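Local atomic coordinates of putative heme binding protein (Tannerella forsythia, PDB entry 6EU8), a protein that probably binds heme, as a member of the HmuY-like family of bacterial heme-binding proteins. Residues F76-A87 / K135-I144. Residues are numbered along the deposited sequence; the frame is centred on the assembly and turned at random.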
loop_
_atom_site.group_PDB
_atom_site.type_symbol
_atom_site.label_atom_id
_atom_site.label_comp_id
_atom_site.label_asym_id
_atom_site.label_seq_id
_atom_site.Cartn_x
_atom_site.Cartn_y
_atom_site.Cartn_z
ATOM N N PHE A 76 -1.927 6.425 0.689
ATOM C CA PHE A 76 -1.811 5.662 1.957
ATOM C C PHE A 76 -2.465 4.282 1.869
ATOM O O PHE A 76 -2.565 3.561 2.886
ATOM C CB PHE A 76 -2.335 6.470 3.157
ATOM C CG PHE A 76 -1.571 7.753 3.458
ATOM C CD1 PHE A 76 -0.226 7.934 3.118
ATOM C CD2 PHE A 76 -2.241 8.798 4.093
ATOM C CE1 PHE A 76 0.445 9.106 3.428
ATOM C CE2 PHE A 76 -1.556 9.992 4.394
ATOM C CZ PHE A 76 -0.247 10.132 4.067
ATOM N N ASP A 77 -2.920 3.926 0.667
ATOM C CA ASP A 77 -3.463 2.566 0.399
ATOM C C ASP A 77 -2.312 1.566 0.229
ATOM O O ASP A 77 -1.351 1.820 -0.506
ATOM C CB ASP A 77 -4.266 2.567 -0.891
ATOM C CG ASP A 77 -5.361 3.598 -0.909
ATOM O OD1 ASP A 77 -6.274 3.506 -0.068
ATOM O OD2 ASP A 77 -5.347 4.493 -1.789
ATOM N N ILE A 78 -2.431 0.418 0.900
ATOM C CA ILE A 78 -1.396 -0.641 0.877
ATOM C C ILE A 78 -2.070 -1.933 0.450
ATOM O O ILE A 78 -3.130 -2.304 1.021
ATOM C CB ILE A 78 -0.760 -0.916 2.261
ATOM C CG1 ILE A 78 -0.463 0.371 3.013
ATOM C CG2 ILE A 78 0.499 -1.772 2.106
ATOM C CD1 ILE A 78 0.587 1.198 2.393
ATOM N N ARG A 79 -1.514 -2.593 -0.573
ATOM C CA ARG A 79 -1.967 -3.943 -0.948
ATOM C C ARG A 79 -0.791 -4.915 -0.923
ATOM O O ARG A 79 0.364 -4.526 -0.795
ATOM C CB ARG A 79 -2.636 -3.970 -2.321
ATOM C CG ARG A 79 -1.686 -3.722 -3.478
ATOM C CD ARG A 79 -2.285 -4.059 -4.822
ATOM N NE ARG A 79 -2.422 -5.508 -4.991
ATOM C CZ ARG A 79 -2.516 -6.128 -6.162
ATOM N NH1 ARG A 79 -2.499 -5.456 -7.311
ATOM N NH2 ARG A 79 -2.609 -7.477 -6.161
ATOM N N THR A 80 -1.133 -6.199 -1.087
ATOM C CA THR A 80 -0.151 -7.278 -1.181
ATOM C C THR A 80 -0.252 -7.967 -2.543
ATOM O O THR A 80 -1.194 -7.734 -3.302
ATOM C CB THR A 80 -0.380 -8.323 -0.057
ATOM O OG1 THR A 80 -1.592 -9.061 -0.290
ATOM C CG2 THR A 80 -0.405 -7.665 1.310
ATOM N N ASN A 81 0.714 -8.863 -2.816
ATOM C CA ASN A 81 0.690 -9.677 -4.061
ATOM C C ASN A 81 0.075 -11.038 -3.735
ATOM O O ASN A 81 0.806 -12.037 -3.572
ATOM C CB ASN A 81 2.102 -9.805 -4.647
ATOM C CG ASN A 81 2.110 -10.425 -6.029
ATOM O OD1 ASN A 81 1.053 -10.696 -6.599
ATOM N ND2 ASN A 81 3.293 -10.620 -6.589
ATOM N N GLU A 82 -1.254 -11.081 -3.643
ATOM C CA GLU A 82 -2.008 -12.256 -3.165
ATOM C C GLU A 82 -1.505 -12.778 -1.804
ATOM O O GLU A 82 -1.336 -14.002 -1.588
ATOM C CB GLU A 82 -2.002 -13.377 -4.243
ATOM C CG GLU A 82 -2.684 -13.012 -5.548
ATOM C CD GLU A 82 -2.476 -14.078 -6.621
ATOM O OE1 GLU A 82 -2.694 -15.261 -6.316
ATOM O OE2 GLU A 82 -2.052 -13.751 -7.741
ATOM N N GLY A 83 -1.265 -11.852 -0.882
ATOM C CA GLY A 83 -0.867 -12.142 0.489
ATOM C C GLY A 83 -1.943 -11.953 1.520
ATOM O O GLY A 83 -3.120 -11.807 1.197
ATOM N N GLU A 84 -1.554 -12.007 2.789
ATOM C CA GLU A 84 -2.503 -11.821 3.892
ATOM C C GLU A 84 -1.797 -11.233 5.102
ATOM O O GLU A 84 -0.582 -11.449 5.282
ATOM C CB GLU A 84 -3.259 -13.130 4.196
ATOM C CG GLU A 84 -2.363 -14.321 4.548
ATOM C CD GLU A 84 -3.118 -15.647 4.702
ATOM O OE1 GLU A 84 -4.347 -15.707 4.500
ATOM O OE2 GLU A 84 -2.460 -16.636 5.056
ATOM N N ALA A 85 -2.544 -10.459 5.910
ATOM C CA ALA A 85 -1.946 -9.681 7.008
ATOM C C ALA A 85 -2.741 -9.699 8.314
ATOM O O ALA A 85 -3.951 -9.891 8.305
ATOM C CB ALA A 85 -1.788 -8.220 6.546
ATOM N N ILE A 86 -2.010 -9.502 9.420
ATOM C CA ILE A 86 -2.539 -9.158 10.757
ATOM C C ILE A 86 -1.821 -7.967 11.350
ATOM O O ILE A 86 -0.680 -7.672 11.006
ATOM C CB ILE A 86 -2.412 -10.305 11.823
ATOM C CG1 ILE A 86 -0.943 -10.690 12.071
ATOM C CG2 ILE A 86 -3.223 -11.493 11.405
ATOM C CD1 ILE A 86 -0.755 -11.692 13.200
ATOM N N ALA A 87 -2.534 -7.255 12.236
ATOM C CA ALA A 87 -1.933 -6.276 13.126
ATOM C C ALA A 87 -1.750 -6.930 14.487
ATOM O O ALA A 87 -2.737 -7.285 15.137
ATOM C CB ALA A 87 -2.799 -5.029 13.266
ATOM N N LYS A 135 -7.444 -3.235 -5.697
ATOM C CA LYS A 135 -7.221 -4.153 -4.571
ATOM C C LYS A 135 -6.469 -3.421 -3.464
ATOM O O LYS A 135 -5.456 -2.771 -3.733
ATOM C CB LYS A 135 -6.408 -5.395 -5.012
ATOM C CG LYS A 135 -7.134 -6.275 -6.010
ATOM C CD LYS A 135 -6.278 -7.442 -6.506
ATOM C CE LYS A 135 -7.053 -8.319 -7.480
ATOM N NZ LYS A 135 -6.243 -8.665 -8.682
ATOM N N VAL A 136 -6.968 -3.541 -2.223
ATOM C CA VAL A 136 -6.386 -2.927 -1.038
ATOM C C VAL A 136 -6.489 -3.924 0.124
ATOM O O VAL A 136 -7.471 -4.667 0.212
ATOM C CB VAL A 136 -7.075 -1.580 -0.654
ATOM C CG1 VAL A 136 -6.941 -0.578 -1.803
ATOM C CG2 VAL A 136 -8.551 -1.761 -0.291
ATOM N N ASN A 137 -5.540 -3.909 1.037
ATOM C CA ASN A 137 -5.608 -4.792 2.205
ATOM C C ASN A 137 -6.281 -4.068 3.370
ATOM O O ASN A 137 -5.812 -2.981 3.765
ATOM C CB ASN A 137 -4.223 -5.266 2.616
ATOM C CG ASN A 137 -4.310 -6.383 3.640
ATOM O OD1 ASN A 137 -4.410 -6.148 4.828
ATOM N ND2 ASN A 137 -4.364 -7.607 3.143
ATOM N N PRO A 138 -7.382 -4.633 3.924
ATOM C CA PRO A 138 -8.148 -3.921 4.958
ATOM C C PRO A 138 -7.465 -3.878 6.338
ATOM O O PRO A 138 -7.834 -3.040 7.161
ATOM C CB PRO A 138 -9.455 -4.721 5.019
ATOM C CG PRO A 138 -9.062 -6.084 4.616
ATOM C CD PRO A 138 -8.005 -5.921 3.581
ATOM N N VAL A 139 -6.508 -4.785 6.601
ATOM C CA VAL A 139 -5.691 -4.741 7.810
ATOM C C VAL A 139 -4.575 -3.679 7.657
ATOM O O VAL A 139 -4.438 -2.786 8.501
ATOM C CB VAL A 139 -5.118 -6.148 8.192
ATOM C CG1 VAL A 139 -4.040 -6.048 9.279
ATOM C CG2 VAL A 139 -6.265 -7.073 8.626
ATOM N N LEU A 140 -3.819 -3.732 6.566
ATOM C CA LEU A 140 -2.729 -2.776 6.392
ATOM C C LEU A 140 -3.232 -1.337 6.300
ATOM O O LEU A 140 -2.502 -0.447 6.664
ATOM C CB LEU A 140 -1.843 -3.154 5.210
ATOM C CG LEU A 140 -1.105 -4.497 5.383
ATOM C CD1 LEU A 140 -0.459 -4.942 4.073
ATOM C CD2 LEU A 140 -0.100 -4.424 6.511
ATOM N N LYS A 141 -4.475 -1.134 5.880
ATOM C CA LYS A 141 -5.067 0.240 5.799
ATOM C C LYS A 141 -5.040 0.931 7.151
ATOM O O LYS A 141 -4.911 2.170 7.232
ATOM C CB LYS A 141 -6.507 0.147 5.301
ATOM C CG LYS A 141 -7.202 1.474 4.966
ATOM C CD LYS A 141 -8.696 1.251 4.708
ATOM C CE LYS A 141 -9.507 2.531 4.794
ATOM N NZ LYS A 141 -9.522 3.244 3.501
ATOM N N THR A 142 -5.120 0.149 8.218
ATOM C CA THR A 142 -5.095 0.703 9.574
ATOM C C THR A 142 -3.755 1.267 10.055
ATOM O O THR A 142 -3.676 1.766 11.194
ATOM C CB THR A 142 -5.637 -0.295 10.612
ATOM O OG1 THR A 142 -4.691 -1.346 10.871
ATOM C CG2 THR A 142 -6.985 -0.856 10.175
ATOM N N TRP A 143 -2.692 1.217 9.244
ATOM C CA TRP A 143 -1.417 1.872 9.589
ATOM C C TRP A 143 -1.605 3.380 9.849
ATOM O O TRP A 143 -0.838 3.961 10.591
ATOM C CB TRP A 143 -0.327 1.621 8.537
ATOM C CG TRP A 143 -0.357 2.466 7.262
ATOM C CD1 TRP A 143 -1.131 2.298 6.154
ATOM C CD2 TRP A 143 0.504 3.576 6.984
ATOM N NE1 TRP A 143 -0.840 3.267 5.214
ATOM C CE2 TRP A 143 0.195 4.036 5.686
ATOM C CE3 TRP A 143 1.518 4.212 7.709
ATOM C CZ2 TRP A 143 0.851 5.126 5.099
ATOM C CZ3 TRP A 143 2.192 5.287 7.116
ATOM C CH2 TRP A 143 1.859 5.727 5.819
ATOM N N ILE A 144 -2.631 3.973 9.226
ATOM C CA ILE A 144 -3.060 5.359 9.525
ATOM C C ILE A 144 -4.250 5.286 10.490
ATOM O O ILE A 144 -5.280 4.703 10.174
ATOM C CB ILE A 144 -3.492 6.075 8.220
ATOM C CG1 ILE A 144 -2.336 6.203 7.225
ATOM C CG2 ILE A 144 -4.181 7.423 8.510
ATOM C CD1 ILE A 144 -1.151 7.009 7.704
HETATM O O HOH W 1 -4.555 3.947 4.919
HETATM O O HOH W 2 -4.862 -0.129 2.511
#
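W143 turns the edge of its indole toward the face of F76 in an offset edge-to-face pair, the planes standing at 86° and CZ2 of W143 coming within 3.6 Å of F76 CD1. The same edge is tied to the backbone: W143 NE1 donates to F76 O at 2.9 Å, the acceptor close to the ring plane and the N-H...O angle 167°. Setting CG between the backbone N and the carbonyl carbon (chi1 80°) brings the indole here, and bond and ring pair together limit its rotation. I144 CD1 lies over one face of each ring, offset toward the rim. A water donates to F76 O and K141 O, bridging the backbones.

I78 runs across W143, its CG1 3.7 Å from NE1 of the indole, while its CG2 meets L140 CD1. L140 bridges strands 77-80 and 84-87, which loop 81-83 connects but which belong to different sheets: its CD1 touches T80 CG2 and its CG lies 4.0 Å from A85 CB. V139 CG1 packs on the backbone N of A87.

N137 N donates to I78 O at 2.9 Å. Its OD1 accepts from L140 N on a lone pair, an Asx motif, and its ND2 is held by D107 and K105 of strand 105-111. K135 CD lies over one face of the R79 guanidinium, 3.7 Å from NH2; R79 NH1 makes a salt bridge to E62, and K135 O is buried with no partner in the model.

Strand 77-80 thus meets the end of strand 127-136, loop 137-139 and the 3-10 segment, which lies between it and strand 84-87. Two nearly straight hydrogen bonds, from W143 to F76 just before the strand and from N137 to I78 within it, are consistent with holding it in place amid apolar contacts.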